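Local coordinates for protein probable glycosidase crf1 (Neosartorya fumigata, PDB 6IBU) that acts as a cell-wall chitinase and transglycosylase that transfers chitin to 1,6-beta-glucan and can also cross-link chitin to chitin, at residues Asn166-Lys169 against Arg173-Gln176; Ala150-Ile155 against Val160-Tyr165; Ile221-Ala224 against Ser229-Tyr232; Tyr67-Lys72 against Gln240-Asp245. One frame throughout, in Å; residues are numbered along the deposited sequence.

The four contacts run from the catalytic sandwich of this GH16 domain to its C-terminal end. Contact 2, the hairpin of 150-155 and 160-165, lies nearest the active site: W153 is about 7 Å, between side chains, from E98, the probable nucleophile. The chain then enters the loop of contact 1, whose centre is about 12 Å from that of contact 2, and F174 CZ packs on A150 N. Contact 1 reaches contact 4 through Q176 O and F69 CE1, 3.4 Å apart. Contacts 3 and 4, with centres about 4 Å apart, share neighbouring strands, joined by a probable hydrogen bond from K243 N to T231 O at 2.8 Å; both lie away from the catalytic residues.

Contact 1 of 4, residues Asn166-Lys169 against Arg173-Gln176; sequences NDAK and RFPQ
The carbonyl oxygen A168 O receives the backbone N-H of R173 at 3.1 Å, with an N-H...O angle of 155°, and this bond draws the two arms of the loop together. Beside it, the methyl of A168 faces the second arm, where its CB lies 3.7 Å from F174 N and 4.0 Å from F174 CB. That methyl sits at the edge of the F174 ring, close to the ring plane; a small apolar residue suits this buried place, with L163 and Y115 also touching it. A168 is the centre of an inverse gamma turn, and the whole loop carries the chain from strand 158-164 to strand 179-187 of the GH16 beta-sandwich. Swung to the far side from its own N (chi1 -167°), the F174 ring turns toward Y165 of the hairpin. Nearer the surface, the aliphatic parts of two long cationic chains cross obliquely, K169 CD meeting R173 CG at 4.1 Å. The R173 chain bends at chi2 and its NE forms a salt bridge with D120, with K169 NZ and R173 NE 6.1 Å apart; the aspartate probably offsets part of the positive charge. The R173 side chain lies about 10 Å from that of E98, the probable nucleophile. Further along, Q176 folds back, its NE2 donating to F174 O at 3.1 Å with that oxygen close to the amide plane, while its OE1 accepts from W239 N.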
loop_
_atom_site.group_PDB
_atom_site.type_symbol
_atom_site.label_atom_id
_atom_site.label_comp_id
_atom_site.label_asym_id
_atom_site.label_seq_id
_atom_site.Cartn_x
_atom_site.Cartn_y
_atom_site.Cartn_z
ATOM N N ASN A 166 -8.182 -19.746 0.582
ATOM C CA ASN A 166 -7.526 -21.082 0.635
ATOM C C ASN A 166 -6.095 -20.998 0.089
ATOM O O ASN A 166 -5.242 -21.737 0.626
ATOM C CB ASN A 166 -8.296 -22.172 -0.117
ATOM C CG ASN A 166 -7.419 -23.371 -0.437
ATOM O OD1 ASN A 166 -6.865 -23.464 -1.534
ATOM N ND2 ASN A 166 -7.224 -24.256 0.527
ATOM N N ASP A 167 -5.849 -20.169 -0.934
ATOM C CA ASP A 167 -4.531 -20.022 -1.606
ATOM C C ASP A 167 -3.507 -19.522 -0.580
ATOM O O ASP A 167 -2.296 -19.838 -0.722
ATOM C CB ASP A 167 -4.545 -19.030 -2.784
ATOM C CG ASP A 167 -5.337 -19.420 -4.033
ATOM O OD1 ASP A 167 -5.634 -20.652 -4.183
ATOM O OD2 ASP A 167 -5.659 -18.470 -4.861
ATOM N N ALA A 168 -3.939 -18.733 0.401
ATOM C CA ALA A 168 -3.030 -18.087 1.376
ATOM C C ALA A 168 -2.818 -19.007 2.591
ATOM O O ALA A 168 -3.293 -18.656 3.689
ATOM C CB ALA A 168 -3.592 -16.748 1.754
ATOM N N LYS A 169 -2.110 -20.129 2.384
ATOM C CA LYS A 169 -1.848 -21.206 3.383
ATOM C C LYS A 169 -3.117 -21.498 4.193
ATOM O O LYS A 169 -3.122 -21.275 5.423
ATOM C CB LYS A 169 -0.682 -20.797 4.276
ATOM C CG LYS A 169 0.655 -20.709 3.553
ATOM C CD LYS A 169 1.843 -20.591 4.500
ATOM C CE LYS A 169 3.016 -21.475 4.114
ATOM N NZ LYS A 169 4.300 -20.971 4.661
ATOM N N ARG A 173 -2.756 -17.230 6.342
ATOM C CA ARG A 173 -1.945 -16.049 5.941
ATOM C C ARG A 173 -2.762 -15.124 5.018
ATOM O O ARG A 173 -2.164 -14.295 4.331
ATOM C CB ARG A 173 -0.615 -16.520 5.335
ATOM C CG ARG A 173 0.306 -17.211 6.328
ATOM C CD ARG A 173 0.851 -16.234 7.323
ATOM N NE ARG A 173 1.744 -16.818 8.317
ATOM C CZ ARG A 173 1.368 -17.318 9.492
ATOM N NH1 ARG A 173 0.092 -17.350 9.827
ATOM N NH2 ARG A 173 2.271 -17.784 10.342
ATOM N N PHE A 174 -4.089 -15.210 5.034
ATOM C CA PHE A 174 -4.979 -14.308 4.265
ATOM C C PHE A 174 -5.080 -12.970 4.986
ATOM O O PHE A 174 -5.369 -12.950 6.176
ATOM C CB PHE A 174 -6.359 -14.937 4.087
ATOM C CG PHE A 174 -7.210 -14.230 3.079
ATOM C CD1 PHE A 174 -6.980 -14.383 1.730
ATOM C CD2 PHE A 174 -8.214 -13.371 3.490
ATOM C CE1 PHE A 174 -7.759 -13.706 0.805
ATOM C CE2 PHE A 174 -9.013 -12.720 2.566
ATOM C CZ PHE A 174 -8.781 -12.883 1.226
ATOM N N PRO A 175 -4.825 -11.819 4.323
ATOM C CA PRO A 175 -4.994 -10.513 4.964
ATOM C C PRO A 175 -6.450 -10.338 5.410
ATOM O O PRO A 175 -7.295 -10.454 4.588
ATOM C CB PRO A 175 -4.627 -9.513 3.872
ATOM C CG PRO A 175 -3.719 -10.303 2.960
ATOM C CD PRO A 175 -4.293 -11.707 2.965
ATOM N N GLN A 176 -6.713 -10.161 6.702
ATOM C CA GLN A 176 -8.106 -10.213 7.202
ATOM C C GLN A 176 -8.248 -9.417 8.488
ATOM O O GLN A 176 -9.159 -9.712 9.246
ATOM C CB GLN A 176 -8.545 -11.655 7.447
ATOM C CG GLN A 176 -7.691 -12.393 8.468
ATOM C CD GLN A 176 -8.072 -13.856 8.508
ATOM O OE1 GLN A 176 -9.074 -14.240 9.114
ATOM N NE2 GLN A 176 -7.277 -14.687 7.857
#

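Contact 2 of 4, residues Ala150-Ile155 against Val160-Tyr165; sequences AVTWSI and VRTLTY
R161 lies along W153, its CD over one face of the six-membered ring, 4.0 Å from the centroid, and its guanidinium nearly parallel to the indole, with planes 13° apart. The cation-pi component is off-centre, R161 CZ standing 4.7 Å from the same centroid. The broad indole gives the flat guanidinium and its methylenes a surface, and the arginine chain, extended to NE, still delivers NH1 to R126 O and T113 OG1. V151 CG1 sits against the opposite face, toward its rim, and L163 CB meets the ring edge at W153 CZ3, 3.8 Å away. With W153 NE1 donating to D100 O, these bonds fix the rotation of both flat groups. Beneath them is an antiparallel hairpin ladder: V151 and L163 form a hydrogen-bonded pair, with L163 N to V151 O at 2.8 Å. At W153 the ladder carries a classic beta bulge, for V160 and R161 both face it; W153 O accepts V160 N at 2.9 Å and, weakly, R161 N. T152 and T162 stand side by side on the other face. Strand 150-155 continues the sheet through strand 140-146, while V151, W153 and L163 point into the sandwich, against strands 98-105 and 110-116.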
loop_
_atom_site.group_PDB
_atom_site.type_symbol
_atom_site.label_atom_id
_atom_site.label_comp_id
_atom_site.label_asym_id
_atom_site.label_seq_id
_atom_site.Cartn_x
_atom_site.Cartn_y
_atom_site.Cartn_z
ATOM N N ALA A 150 -11.469 -13.445 -0.877
ATOM C CA ALA A 150 -10.426 -13.189 -1.894
ATOM C C ALA A 150 -9.938 -11.744 -1.861
ATOM O O ALA A 150 -10.728 -10.826 -1.621
ATOM C CB ALA A 150 -10.949 -13.499 -3.268
ATOM N N VAL A 151 -8.660 -11.572 -2.155
ATOM C CA VAL A 151 -8.059 -10.275 -2.543
ATOM C C VAL A 151 -7.919 -10.262 -4.065
ATOM O O VAL A 151 -7.335 -11.186 -4.624
ATOM C CB VAL A 151 -6.704 -10.081 -1.856
ATOM C CG1 VAL A 151 -5.954 -8.894 -2.444
ATOM C CG2 VAL A 151 -6.891 -9.939 -0.356
ATOM N N THR A 152 -8.422 -9.224 -4.712
ATOM C CA THR A 152 -8.328 -9.080 -6.175
ATOM C C THR A 152 -7.557 -7.809 -6.466
ATOM O O THR A 152 -7.909 -6.782 -5.903
ATOM C CB THR A 152 -9.710 -9.099 -6.825
ATOM O OG1 THR A 152 -10.353 -10.296 -6.396
ATOM C CG2 THR A 152 -9.614 -9.041 -8.332
ATOM N N TRP A 153 -6.525 -7.903 -7.285
ATOM C CA TRP A 153 -5.785 -6.730 -7.809
ATOM C C TRP A 153 -6.345 -6.427 -9.191
ATOM O O TRP A 153 -6.465 -7.352 -9.974
ATOM C CB TRP A 153 -4.283 -7.014 -7.926
ATOM C CG TRP A 153 -3.494 -7.104 -6.658
ATOM C CD1 TRP A 153 -2.639 -6.167 -6.160
ATOM C CD2 TRP A 153 -3.402 -8.235 -5.776
ATOM N NE1 TRP A 153 -2.037 -6.638 -5.020
ATOM C CE2 TRP A 153 -2.488 -7.898 -4.760
ATOM C CE3 TRP A 153 -4.030 -9.480 -5.723
ATOM C CZ2 TRP A 153 -2.175 -8.767 -3.720
ATOM C CZ3 TRP A 153 -3.702 -10.351 -4.708
ATOM C CH2 TRP A 153 -2.788 -9.992 -3.716
ATOM N N SER A 154 -6.626 -5.172 -9.480
ATOM C CA SER A 154 -7.079 -4.710 -10.814
ATOM C C SER A 154 -6.289 -3.482 -11.250
ATOM O O SER A 154 -5.953 -2.648 -10.394
ATOM C CB SER A 154 -8.529 -4.394 -10.793
ATOM O OG SER A 154 -9.250 -5.604 -10.855
ATOM N N ILE A 155 -6.044 -3.379 -12.553
ATOM C CA ILE A 155 -5.414 -2.175 -13.171
ATOM C C ILE A 155 -6.345 -1.699 -14.274
ATOM O O ILE A 155 -6.616 -2.499 -15.194
ATOM C CB ILE A 155 -4.006 -2.494 -13.703
ATOM C CG1 ILE A 155 -3.124 -3.076 -12.596
ATOM C CG2 ILE A 155 -3.431 -1.248 -14.352
ATOM C CD1 ILE A 155 -1.704 -3.364 -13.014
ATOM N N VAL A 160 -5.956 -8.487 -12.561
ATOM C CA VAL A 160 -4.570 -8.943 -12.903
ATOM C C VAL A 160 -4.107 -10.025 -11.935
ATOM O O VAL A 160 -3.162 -10.750 -12.295
ATOM C CB VAL A 160 -3.566 -7.784 -12.970
ATOM C CG1 VAL A 160 -3.942 -6.839 -14.095
ATOM C CG2 VAL A 160 -3.447 -7.041 -11.650
ATOM N N ARG A 161 -4.729 -10.134 -10.755
ATOM C CA ARG A 161 -4.402 -11.214 -9.802
ATOM C C ARG A 161 -5.541 -11.431 -8.824
ATOM O O ARG A 161 -6.066 -10.447 -8.321
ATOM C CB ARG A 161 -3.161 -10.858 -8.996
ATOM C CG ARG A 161 -2.733 -11.953 -8.036
ATOM C CD ARG A 161 -1.425 -11.589 -7.391
ATOM N NE ARG A 161 -1.048 -12.610 -6.442
ATOM C CZ ARG A 161 -0.015 -12.528 -5.623
ATOM N NH1 ARG A 161 0.771 -11.454 -5.660
ATOM N NH2 ARG A 161 0.221 -13.518 -4.783
ATOM N N THR A 162 -5.802 -12.689 -8.480
ATOM C CA THR A 162 -6.733 -13.073 -7.396
ATOM C C THR A 162 -6.016 -13.984 -6.402
ATOM O O THR A 162 -5.488 -15.017 -6.813
ATOM C CB THR A 162 -7.971 -13.783 -7.949
ATOM O OG1 THR A 162 -8.685 -12.893 -8.813
ATOM C CG2 THR A 162 -8.880 -14.230 -6.830
ATOM N N LEU A 163 -6.032 -13.606 -5.132
ATOM C CA LEU A 163 -5.603 -14.464 -4.007
ATOM C C LEU A 163 -6.870 -14.943 -3.290
ATOM O O LEU A 163 -7.558 -14.121 -2.717
ATOM C CB LEU A 163 -4.692 -13.658 -3.082
ATOM C CG LEU A 163 -4.415 -14.327 -1.745
ATOM C CD1 LEU A 163 -3.538 -15.541 -1.972
ATOM C CD2 LEU A 163 -3.815 -13.339 -0.763
ATOM N N THR A 164 -7.187 -16.227 -3.376
ATOM C CA THR A 164 -8.341 -16.817 -2.653
ATOM C C THR A 164 -7.868 -17.139 -1.236
ATOM O O THR A 164 -6.660 -17.342 -1.016
ATOM C CB THR A 164 -8.933 -18.025 -3.383
ATOM O OG1 THR A 164 -8.014 -19.109 -3.236
ATOM C CG2 THR A 164 -9.181 -17.739 -4.845
ATOM N N TYR A 165 -8.795 -17.129 -0.302
ATOM C CA TYR A 165 -8.543 -17.373 1.134
ATOM C C TYR A 165 -7.778 -18.689 1.289
ATOM O O TYR A 165 -6.802 -18.695 2.041
ATOM C CB TYR A 165 -9.882 -17.309 1.861
ATOM C CG TYR A 165 -9.802 -17.509 3.345
ATOM C CD1 TYR A 165 -9.815 -18.778 3.887
ATOM C CD2 TYR A 165 -9.760 -16.426 4.206
ATOM C CE1 TYR A 165 -9.747 -18.975 5.256
ATOM C CE2 TYR A 165 -9.707 -16.603 5.580
ATOM C CZ TYR A 165 -9.669 -17.884 6.104
ATOM O OH TYR A 165 -9.615 -18.079 7.447
#

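Contact 3 of 4, residues Ile221-Ala224 against Ser229-Tyr232; sequences IENA and SYTY
N223 and Y230 approach from opposite directions, the amide of one reaching the phenol oxygen of the other. N223 ND2 donates to Y230 OH at 2.9 Å in a fairly straight bond (165°), and the oxygen lies almost exactly in the amide plane, as an amide N-H requires. The ring plane is nonetheless turned 55° from the amide, and ND2 sits near the ring plane, so the contact is with the hydroxyl and not the pi face. A chi1 of -173° carries the N223 amide out from the strand end toward the tyrosine. Asparagine suits this buried place because it can give and accept at once: ND2 also donates to L17 O, and OD1 accepts from N225 N and F69 N, which together fix the flip of the amide. N223 CA and Y230 CA are 12.4 Å apart, a gap that takes the length of a tyrosine to bridge, and its OH donates to N225 O while accepting from N223 ND2. N223 ends strand 212-223 of the large GH16 sheet, between the chain leading into strand 71-78 and the chain at S20; Y230 lies in the central strand of a three-stranded sheet, between strands 14-15 and 242-243.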
loop_
_atom_site.group_PDB
_atom_site.type_symbol
_atom_site.label_atom_id
_atom_site.label_comp_id
_atom_site.label_asym_id
_atom_site.label_seq_id
_atom_site.Cartn_x
_atom_site.Cartn_y
_atom_site.Cartn_z
ATOM N N ILE A 221 -11.563 4.829 -1.063
ATOM C CA ILE A 221 -11.692 3.658 -0.155
ATOM C C ILE A 221 -13.173 3.382 0.093
ATOM O O ILE A 221 -13.930 4.317 0.429
ATOM C CB ILE A 221 -10.910 3.868 1.147
ATOM C CG1 ILE A 221 -9.405 3.887 0.869
ATOM C CG2 ILE A 221 -11.301 2.806 2.167
ATOM C CD1 ILE A 221 -8.564 4.274 2.056
ATOM N N GLU A 222 -13.562 2.125 -0.068
ATOM C CA GLU A 222 -14.898 1.614 0.329
ATOM C C GLU A 222 -14.703 0.715 1.536
ATOM O O GLU A 222 -13.862 -0.173 1.462
ATOM C CB GLU A 222 -15.529 0.834 -0.805
ATOM C CG GLU A 222 -15.796 1.689 -2.015
ATOM C CD GLU A 222 -16.510 0.946 -3.126
ATOM O OE1 GLU A 222 -16.690 -0.295 -2.983
ATOM O OE2 GLU A 222 -16.891 1.606 -4.123
ATOM N N ASN A 223 -15.356 1.037 2.640
ATOM C CA ASN A 223 -15.235 0.265 3.892
ATOM C C ASN A 223 -16.460 -0.649 3.953
ATOM O O ASN A 223 -17.581 -0.124 4.080
ATOM C CB ASN A 223 -15.102 1.178 5.102
ATOM C CG ASN A 223 -14.801 0.408 6.369
ATOM O OD1 ASN A 223 -14.766 -0.823 6.358
ATOM N ND2 ASN A 223 -14.568 1.129 7.458
ATOM N N ALA A 224 -16.247 -1.956 3.851
ATOM C CA ALA A 224 -17.303 -2.993 3.912
ATOM C C ALA A 224 -17.962 -2.963 5.300
ATOM O O ALA A 224 -19.153 -3.301 5.395
ATOM C CB ALA A 224 -16.713 -4.362 3.597
ATOM N N SER A 229 -14.238 2.498 15.355
ATOM C CA SER A 229 -12.981 1.827 15.764
ATOM C C SER A 229 -13.080 0.298 15.679
ATOM O O SER A 229 -14.176 -0.249 15.593
ATOM C CB SER A 229 -12.598 2.248 17.143
ATOM O OG SER A 229 -13.344 1.513 18.099
ATOM N N TYR A 230 -11.925 -0.355 15.677
ATOM C CA TYR A 230 -11.781 -1.823 15.618
ATOM C C TYR A 230 -10.900 -2.263 16.772
ATOM O O TYR A 230 -9.884 -1.627 17.017
ATOM C CB TYR A 230 -11.158 -2.281 14.305
ATOM C CG TYR A 230 -11.904 -1.839 13.072
ATOM C CD1 TYR A 230 -13.113 -2.404 12.719
ATOM C CD2 TYR A 230 -11.385 -0.829 12.272
ATOM C CE1 TYR A 230 -13.774 -1.993 11.585
ATOM C CE2 TYR A 230 -12.030 -0.408 11.130
ATOM C CZ TYR A 230 -13.224 -1.005 10.785
ATOM O OH TYR A 230 -13.859 -0.579 9.664
ATOM N N THR A 231 -11.291 -3.346 17.424
ATOM C CA THR A 231 -10.550 -3.948 18.551
ATOM C C THR A 231 -10.216 -5.382 18.171
ATOM O O THR A 231 -11.120 -6.074 17.737
ATOM C CB THR A 231 -11.393 -3.899 19.836
ATOM O OG1 THR A 231 -11.616 -2.521 20.146
ATOM C CG2 THR A 231 -10.742 -4.624 20.998
ATOM N N TYR A 232 -8.973 -5.806 18.353
ATOM C CA TYR A 232 -8.580 -7.230 18.255
ATOM C C TYR A 232 -8.922 -7.887 19.594
ATOM O O TYR A 232 -8.245 -7.594 20.579
ATOM C CB TYR A 232 -7.088 -7.352 17.958
ATOM C CG TYR A 232 -6.613 -6.926 16.593
ATOM C CD1 TYR A 232 -6.618 -5.599 16.192
ATOM C CD2 TYR A 232 -6.058 -7.852 15.731
ATOM C CE1 TYR A 232 -6.118 -5.212 14.960
ATOM C CE2 TYR A 232 -5.541 -7.484 14.496
ATOM C CZ TYR A 232 -5.576 -6.156 14.110
ATOM O OH TYR A 232 -5.060 -5.768 12.908
#

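Contact 4 of 4, residues Tyr67-Lys72 against Gln240-Asp245; sequences YFFFGK and QSIKFD
This is a buried apolar contact that joins the loop leading into strand 71-78 of the GH16 sandwich to the C-terminal end of the modelled chain, 168 residues further on. F69 is the common member. With CG opposite its backbone N (chi1 -170°), the ring reaches out toward strand 242-243, where I242 lies across one face: CG2 is 4.1 Å from the ring centroid in a CH-pi contact, and F69 CZ comes to 3.6 Å of I242 CB. The branched isoleucine suits the place, since CB, CG1 and CG2 all touch the rim or face of the ring. F70 CD2 of the same loop meets the opposite face near its rim, so the phenyl has carbon on both faces. F244 adds a second aromatic partner, its CE1 3.7 Å from F69 CD2; the rings are steeply inclined, with planes 85° apart, in an oblique pairing. F244 gets there by placing CG between its backbone N and carbonyl carbon. W239 also touches F69, and Y230 and Y232 back I242. The peptide groups of F69 are anchored separately, its N giving to N223 OD1 and its O accepting from N225 ND2. Because the two segments meet through carbon alone, the direct contact between them probably rests on dispersion and the exclusion of water, while the directional bonds that fix the F69 backbone come from N223 and N225.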
loop_
_atom_site.group_PDB
_atom_site.type_symbol
_atom_site.label_atom_id
_atom_site.label_comp_id
_atom_site.label_asym_id
_atom_site.label_seq_id
_atom_site.Cartn_x
_atom_site.Cartn_y
_atom_site.Cartn_z
ATOM N N TYR A 67 -8.468 3.110 9.631
ATOM C CA TYR A 67 -8.382 1.727 9.114
ATOM C C TYR A 67 -9.751 1.384 8.543
ATOM O O TYR A 67 -10.729 1.916 9.039
ATOM C CB TYR A 67 -8.048 0.720 10.214
ATOM C CG TYR A 67 -6.671 0.864 10.790
ATOM C CD1 TYR A 67 -6.341 1.961 11.571
ATOM C CD2 TYR A 67 -5.707 -0.116 10.606
ATOM C CE1 TYR A 67 -5.079 2.100 12.125
ATOM C CE2 TYR A 67 -4.438 0.017 11.153
ATOM C CZ TYR A 67 -4.126 1.126 11.915
ATOM O OH TYR A 67 -2.885 1.252 12.453
ATOM N N PHE A 68 -9.801 0.545 7.524
ATOM C CA PHE A 68 -11.054 -0.028 6.989
ATOM C C PHE A 68 -10.938 -1.551 7.083
ATOM O O PHE A 68 -9.824 -2.071 7.152
ATOM C CB PHE A 68 -11.340 0.549 5.607
ATOM C CG PHE A 68 -10.473 0.059 4.485
ATOM C CD1 PHE A 68 -9.190 0.535 4.323
ATOM C CD2 PHE A 68 -10.993 -0.792 3.525
ATOM C CE1 PHE A 68 -8.413 0.091 3.265
ATOM C CE2 PHE A 68 -10.209 -1.239 2.480
ATOM C CZ PHE A 68 -8.927 -0.790 2.342
ATOM N N PHE A 69 -12.079 -2.225 7.175
ATOM C CA PHE A 69 -12.173 -3.674 7.448
ATOM C C PHE A 69 -12.954 -4.313 6.321
ATOM O O PHE A 69 -14.198 -4.349 6.398
ATOM C CB PHE A 69 -12.839 -3.916 8.794
ATOM C CG PHE A 69 -12.789 -5.339 9.290
ATOM C CD1 PHE A 69 -11.729 -6.167 8.970
ATOM C CD2 PHE A 69 -13.791 -5.824 10.109
ATOM C CE1 PHE A 69 -11.672 -7.458 9.460
ATOM C CE2 PHE A 69 -13.730 -7.116 10.608
ATOM C CZ PHE A 69 -12.669 -7.923 10.284
ATOM N N PHE A 70 -12.232 -4.785 5.317
ATOM C CA PHE A 70 -12.738 -5.309 4.024
ATOM C C PHE A 70 -13.280 -4.151 3.203
ATOM O O PHE A 70 -13.591 -3.099 3.758
ATOM C CB PHE A 70 -13.773 -6.418 4.215
ATOM C CG PHE A 70 -13.181 -7.625 4.890
ATOM C CD1 PHE A 70 -12.240 -8.382 4.210
ATOM C CD2 PHE A 70 -13.512 -7.988 6.188
ATOM C CE1 PHE A 70 -11.630 -9.476 4.797
ATOM C CE2 PHE A 70 -12.909 -9.095 6.773
ATOM C CZ PHE A 70 -11.973 -9.839 6.077
ATOM N N GLY A 71 -13.360 -4.358 1.898
ATOM C CA GLY A 71 -13.908 -3.378 0.951
ATOM C C GLY A 71 -12.956 -3.182 -0.212
ATOM O O GLY A 71 -12.609 -4.169 -0.881
ATOM N N LYS A 72 -12.518 -1.953 -0.443
ATOM C CA LYS A 72 -11.846 -1.575 -1.707
ATOM C C LYS A 72 -10.877 -0.421 -1.458
ATOM O O LYS A 72 -11.241 0.530 -0.752
ATOM C CB LYS A 72 -12.913 -1.180 -2.719
ATOM C CG LYS A 72 -12.436 -1.155 -4.158
ATOM C CD LYS A 72 -13.405 -0.463 -5.074
ATOM C CE LYS A 72 -13.610 -1.200 -6.378
ATOM N NZ LYS A 72 -14.443 -0.401 -7.301
ATOM N N GLN A 240 -12.611 -12.805 12.477
ATOM C CA GLN A 240 -13.655 -13.165 13.469
ATOM C C GLN A 240 -13.318 -12.540 14.816
ATOM O O GLN A 240 -14.255 -12.255 15.548
ATOM C CB GLN A 240 -13.811 -14.678 13.587
ATOM C CG GLN A 240 -14.401 -15.331 12.334
ATOM C CD GLN A 240 -13.346 -15.866 11.395
ATOM O OE1 GLN A 240 -12.255 -15.316 11.283
ATOM N NE2 GLN A 240 -13.668 -16.950 10.699
ATOM N N SER A 241 -12.048 -12.266 15.097
ATOM C CA SER A 241 -11.619 -11.666 16.382
ATOM C C SER A 241 -11.855 -10.151 16.387
ATOM O O SER A 241 -11.723 -9.563 17.470
ATOM C CB SER A 241 -10.189 -11.999 16.690
ATOM O OG SER A 241 -9.291 -11.256 15.885
ATOM N N ILE A 242 -12.228 -9.518 15.270
ATOM C CA ILE A 242 -12.299 -8.025 15.215
ATOM C C ILE A 242 -13.668 -7.569 15.734
ATOM O O ILE A 242 -14.669 -7.907 15.129
ATOM C CB ILE A 242 -11.989 -7.482 13.807
ATOM C CG1 ILE A 242 -10.630 -7.947 13.277
ATOM C CG2 ILE A 242 -12.100 -5.974 13.771
ATOM C CD1 ILE A 242 -9.466 -7.646 14.178
ATOM N N LYS A 243 -13.678 -6.817 16.829
ATOM C CA LYS A 243 -14.895 -6.240 17.446
ATOM C C LYS A 243 -15.069 -4.795 16.975
ATOM O O LYS A 243 -14.064 -4.064 16.900
ATOM C CB LYS A 243 -14.804 -6.280 18.979
ATOM C CG LYS A 243 -14.705 -7.672 19.592
ATOM C CD LYS A 243 -15.736 -8.688 19.065
ATOM C CE LYS A 243 -16.146 -9.724 20.100
ATOM N NZ LYS A 243 -16.662 -10.957 19.464
ATOM N N PHE A 244 -16.312 -4.410 16.683
ATOM C CA PHE A 244 -16.694 -3.017 16.358
ATOM C C PHE A 244 -18.209 -2.822 16.497
ATOM O O PHE A 244 -18.985 -3.786 16.327
ATOM C CB PHE A 244 -16.195 -2.669 14.957
ATOM C CG PHE A 244 -16.690 -3.582 13.871
ATOM C CD1 PHE A 244 -16.028 -4.764 13.601
ATOM C CD2 PHE A 244 -17.805 -3.255 13.118
ATOM C CE1 PHE A 244 -16.488 -5.616 12.612
ATOM C CE2 PHE A 244 -18.249 -4.102 12.116
ATOM C CZ PHE A 244 -17.591 -5.283 11.870
ATOM N N ASP A 245 -18.603 -1.584 16.809
ATOM C CA ASP A 245 -20.010 -1.147 17.017
ATOM C C ASP A 245 -20.589 -0.720 15.659
ATOM O O ASP A 245 -20.818 -1.596 14.829
ATOM C CB ASP A 245 -20.066 -0.062 18.106
ATOM C CG ASP A 245 -21.339 0.767 18.132
ATOM O OD1 ASP A 245 -22.412 0.219 17.773
ATOM O OD2 ASP A 245 -21.244 1.961 18.515
#